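Endolysin (Escherichia coli O157 typing phage 15, PDB 7M5I) is a muramidase of the glycosyl hydrolase 24 family that hydrolyses beta-1,4 linkages in peptidoglycan and probably completes phage-driven lysis of the host cell. Local coordinates at residues A[140-143]-A[144-148]; A[12-15]-A[16-20]. All coordinates share one frame; numbering follows the deposited sequence.

Contact 1: A[140-143]-A[144-148]; sequences NGLK and NRRRM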
# COMPACT_ATOMS: atom_id res chain seq x y z
N ASN A 140 3.43 -12.09 -10.33
CA ASN A 140 2.24 -12.85 -9.86
C ASN A 140 1.88 -12.39 -8.46
O ASN A 140 0.66 -12.29 -8.18
CB ASN A 140 2.46 -14.35 -9.98
CG ASN A 140 2.41 -14.82 -11.41
OD1 ASN A 140 1.87 -14.15 -12.33
ND2 ASN A 140 2.95 -16.01 -11.62
N GLY A 141 2.84 -12.07 -7.59
CA GLY A 141 2.59 -11.55 -6.24
C GLY A 141 1.81 -10.26 -6.28
O GLY A 141 0.86 -10.09 -5.53
N LEU A 142 2.21 -9.35 -7.18
CA LEU A 142 1.47 -8.09 -7.34
C LEU A 142 0.06 -8.38 -7.91
O LEU A 142 -0.88 -7.70 -7.46
CB LEU A 142 2.21 -7.12 -8.26
CG LEU A 142 3.43 -6.46 -7.61
CD1 LEU A 142 4.01 -5.42 -8.57
CD2 LEU A 142 3.09 -5.85 -6.27
N LYS A 143 -0.07 -9.28 -8.87
CA LYS A 143 -1.43 -9.61 -9.37
C LYS A 143 -2.30 -10.05 -8.19
O LYS A 143 -3.49 -9.65 -8.16
CB LYS A 143 -1.41 -10.68 -10.46
CG LYS A 143 -0.85 -10.23 -11.79
CD LYS A 143 -0.81 -11.36 -12.76
CE LYS A 143 -2.07 -11.65 -13.51
NZ LYS A 143 -1.67 -12.45 -14.71
N ASN A 144 -1.77 -10.86 -7.29
CA ASN A 144 -2.56 -11.34 -6.13
C ASN A 144 -2.93 -10.17 -5.22
O ASN A 144 -4.10 -10.07 -4.75
CB ASN A 144 -1.84 -12.46 -5.42
CG ASN A 144 -2.76 -13.28 -4.55
OD1 ASN A 144 -3.93 -13.51 -4.92
ND2 ASN A 144 -2.18 -13.78 -3.48
N ARG A 145 -1.95 -9.31 -4.92
CA ARG A 145 -2.19 -8.15 -4.05
C ARG A 145 -3.21 -7.25 -4.72
O ARG A 145 -4.15 -6.81 -4.00
CB ARG A 145 -0.89 -7.41 -3.76
CG ARG A 145 -1.11 -6.17 -2.91
CD ARG A 145 0.21 -5.54 -2.49
NE ARG A 145 -0.02 -4.36 -1.70
CZ ARG A 145 0.87 -3.84 -0.87
NH1 ARG A 145 2.07 -4.40 -0.75
NH2 ARG A 145 0.56 -2.76 -0.16
N ARG A 146 -3.09 -7.01 -6.03
CA ARG A 146 -4.04 -6.11 -6.73
C ARG A 146 -5.47 -6.70 -6.66
O ARG A 146 -6.43 -5.88 -6.42
CB ARG A 146 -3.63 -5.87 -8.17
CG ARG A 146 -2.35 -5.06 -8.34
CD ARG A 146 -2.38 -3.62 -7.98
NE ARG A 146 -1.97 -3.35 -6.63
CZ ARG A 146 -0.72 -3.10 -6.21
NH1 ARG A 146 -0.49 -2.96 -4.93
NH2 ARG A 146 0.30 -3.10 -7.06
N ARG A 147 -5.62 -7.99 -6.89
CA ARG A 147 -7.00 -8.55 -6.85
C ARG A 147 -7.56 -8.43 -5.41
O ARG A 147 -8.79 -8.09 -5.26
CB ARG A 147 -7.11 -9.92 -7.48
CG ARG A 147 -6.44 -10.99 -6.71
CD ARG A 147 -7.43 -11.84 -5.94
NE ARG A 147 -6.64 -12.79 -5.18
CZ ARG A 147 -7.14 -13.62 -4.27
NH1 ARG A 147 -8.45 -13.65 -4.10
NH2 ARG A 147 -6.37 -14.45 -3.61
N MET A 148 -6.75 -8.65 -4.36
CA MET A 148 -7.25 -8.50 -2.98
C MET A 148 -7.57 -7.02 -2.65
O MET A 148 -8.55 -6.76 -1.95
CB MET A 148 -6.24 -9.12 -2.01
CG MET A 148 -6.20 -10.61 -2.13
SD MET A 148 -5.16 -11.29 -0.82
CE MET A 148 -5.54 -13.04 -0.87
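Asn140 opens the helix 140-155, and its carbonyl O takes the N-H of Asn144 at 3.0 Å, the first rung of an unbroken i to i+4 ladder. Gly141 follows by binding the N of Arg145 through its O. At Leu142 the rung is shortest, O to Arg146 N at 2.7 Å, and the methylene CG of Arg146 presses on the same oxygen at 3.1 Å. The Arg146 chain bends at chi2 (-70°) and again at chi3 (93°), which lays it back beside Leu142, the two pointing the same way with Leu142 CD2 4.0 Å from Arg146 NH2. Lys143 O receives the N-H of Arg147, whose own CG leans on it at 3.5 Å. One turn on, Arg147 holds Asn144 side-on: NE and NH2 both reach OD1, at 2.8 and 2.9 Å respectively. These two bonds set the rotation of the guanidinium in its plane, and Met148 CG lies over one of its faces. Glu149 pairs OE2 with Arg145 NE and OE1 with Arg146 NE in salt bridges, while Arg146 NH2 also bonds Asn97 OD1 and Trp127 O. Leu142 and Arg145 rest on Asn97 and Arg146 on Ile98 of helix 85-98, Arg145 and Met148 meet helix 11-21, and the hairpin of strands 129-132 and 135-138 leads through Ser139 into this first turn.

Contact 2: A[12-15]-A[16-20]; sequences KGLD and AIKFF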
# COMPACT_ATOMS: atom_id res chain seq x y z
N LYS A 12 -8.98 -2.49 10.02
CA LYS A 12 -9.02 -3.54 8.96
C LYS A 12 -8.07 -3.18 7.82
O LYS A 12 -7.39 -4.09 7.23
CB LYS A 12 -10.45 -3.72 8.48
CG LYS A 12 -11.39 -4.44 9.42
CD LYS A 12 -12.79 -4.56 8.84
CE LYS A 12 -13.66 -5.44 9.71
NZ LYS A 12 -15.12 -5.18 9.58
N GLY A 13 -7.95 -1.90 7.48
CA GLY A 13 -7.03 -1.46 6.42
C GLY A 13 -5.58 -1.67 6.83
O GLY A 13 -4.79 -2.12 6.00
N LEU A 14 -5.26 -1.38 8.09
CA LEU A 14 -3.87 -1.59 8.59
C LEU A 14 -3.59 -3.11 8.59
O LEU A 14 -2.50 -3.47 8.15
CB LEU A 14 -3.68 -0.98 9.97
CG LEU A 14 -2.24 -1.02 10.50
CD1 LEU A 14 -1.35 -0.08 9.75
CD2 LEU A 14 -2.24 -0.72 11.96
N ASP A 15 -4.53 -3.91 9.03
CA ASP A 15 -4.43 -5.40 9.05
C ASP A 15 -4.14 -5.88 7.62
O ASP A 15 -3.32 -6.77 7.45
CB ASP A 15 -5.73 -6.04 9.59
CG ASP A 15 -6.09 -5.91 11.07
OD1 ASP A 15 -5.23 -5.54 11.90
OD2 ASP A 15 -7.28 -6.16 11.36
N ALA A 16 -4.79 -5.33 6.59
CA ALA A 16 -4.59 -5.73 5.20
C ALA A 16 -3.17 -5.38 4.75
O ALA A 16 -2.48 -6.24 4.12
CB ALA A 16 -5.64 -5.14 4.28
N ILE A 17 -2.67 -4.20 5.06
CA ILE A 17 -1.28 -3.81 4.66
C ILE A 17 -0.31 -4.74 5.37
O ILE A 17 0.66 -5.19 4.71
CB ILE A 17 -1.04 -2.31 4.93
CG1 ILE A 17 -1.98 -1.51 4.02
CG2 ILE A 17 0.43 -2.00 4.68
CD1 ILE A 17 -1.89 -0.00 4.18
N LYS A 18 -0.53 -5.03 6.65
CA LYS A 18 0.33 -5.99 7.40
C LYS A 18 0.36 -7.30 6.63
O LYS A 18 1.42 -7.93 6.50
CB LYS A 18 -0.16 -6.19 8.83
CG LYS A 18 0.04 -5.01 9.76
CD LYS A 18 -0.60 -5.28 11.09
CE LYS A 18 -0.33 -4.25 12.15
NZ LYS A 18 -1.24 -4.47 13.29
N PHE A 19 -0.80 -7.79 6.24
CA PHE A 19 -0.97 -9.09 5.55
C PHE A 19 -0.19 -9.10 4.23
O PHE A 19 0.55 -10.05 3.91
CB PHE A 19 -2.45 -9.33 5.35
CG PHE A 19 -2.76 -10.60 4.59
CD1 PHE A 19 -2.79 -10.62 3.22
CD2 PHE A 19 -3.00 -11.76 5.28
CE1 PHE A 19 -3.09 -11.80 2.54
CE2 PHE A 19 -3.30 -12.94 4.60
CZ PHE A 19 -3.28 -12.95 3.23
N PHE A 20 -0.29 -8.02 3.46
CA PHE A 20 0.42 -7.88 2.17
C PHE A 20 1.95 -7.80 2.33
O PHE A 20 2.70 -8.35 1.46
CB PHE A 20 -0.07 -6.65 1.40
CG PHE A 20 -1.52 -6.70 1.00
CD1 PHE A 20 -2.14 -7.90 0.56
CD2 PHE A 20 -2.28 -5.54 1.01
CE1 PHE A 20 -3.48 -7.91 0.21
CE2 PHE A 20 -3.62 -5.55 0.66
CZ PHE A 20 -4.23 -6.73 0.28
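A chi1 of -174° swings Leu14 CG to the side of its carbonyl carbon, and a chi1 of -71° sets Lys18 CG beside its own N, so that the two side chains meet one turn apart on helix 11-21. Lys18 is extended beyond CG and crosses the leucine at an angle, its CE 4.0 Å from Leu14 CD2. The aliphatic stem also runs over the Leu14 carbonyl, with CG 3.4 Å from Leu14 O, and that oxygen accepts the N-H of Lys18 in the carbonyl plane, nearly straight at 168°. At the far end of the stem the ammonium forms a salt bridge with Glu61 of helix 57-78. Asp15 OD1 lies 4.4 Å from Lys18 NZ, beyond a salt bridge; the charge may still be felt, but the firm partner of this carboxylate is Arg11, bound at OD2.

On the side of the helix toward the protein interior, Ile17 sets CG1 against Gly13 O at 3.5 Å, the same oxygen that binds its N-H. Ala16 bonds Lys12 O and Phe19 bonds Asp15 O, which completes the ladder. Beyond them, Phe20 places one ring face over the carbonyl oxygen of Ala16, 3.1 Å above the plane and offset toward the rim.

The bonding is that of an ordinary alpha-helix; what makes it amphipathic is that Gly13, Ala16 and Ile17 are buried while Lys12 is exposed. Leu14 and Ile17 rest on Leu64, and Ala16 on Ile152. In this glycosyl hydrolase 24 lysozyme the helix carries Glu21, the predicted proton donor/acceptor, at its end.

In the fold
Contact 2 belongs to helix 11-21 and contact 1 to helix 140-155; their centres lie about 14 Å apart, yet the helices touch through side chains. The Phe20 ring touches both Arg145 and Met148, with its CD2 3.7 Å from Arg145 NE and its CE1 3.7 Å from Met148 CB. Met148 SD also approaches Phe19 CE1 at 4.0 Å. This junction adjoins the predicted active site: the side chain of Arg145 comes within about 3 Å of that of Glu21, in a long, weak ion pair, and the side chain of Ile17 within about 4 Å of the same Glu21 side chain. The side chain of Asp30, the other predicted catalytic residue, is about 12 Å from that of Arg145.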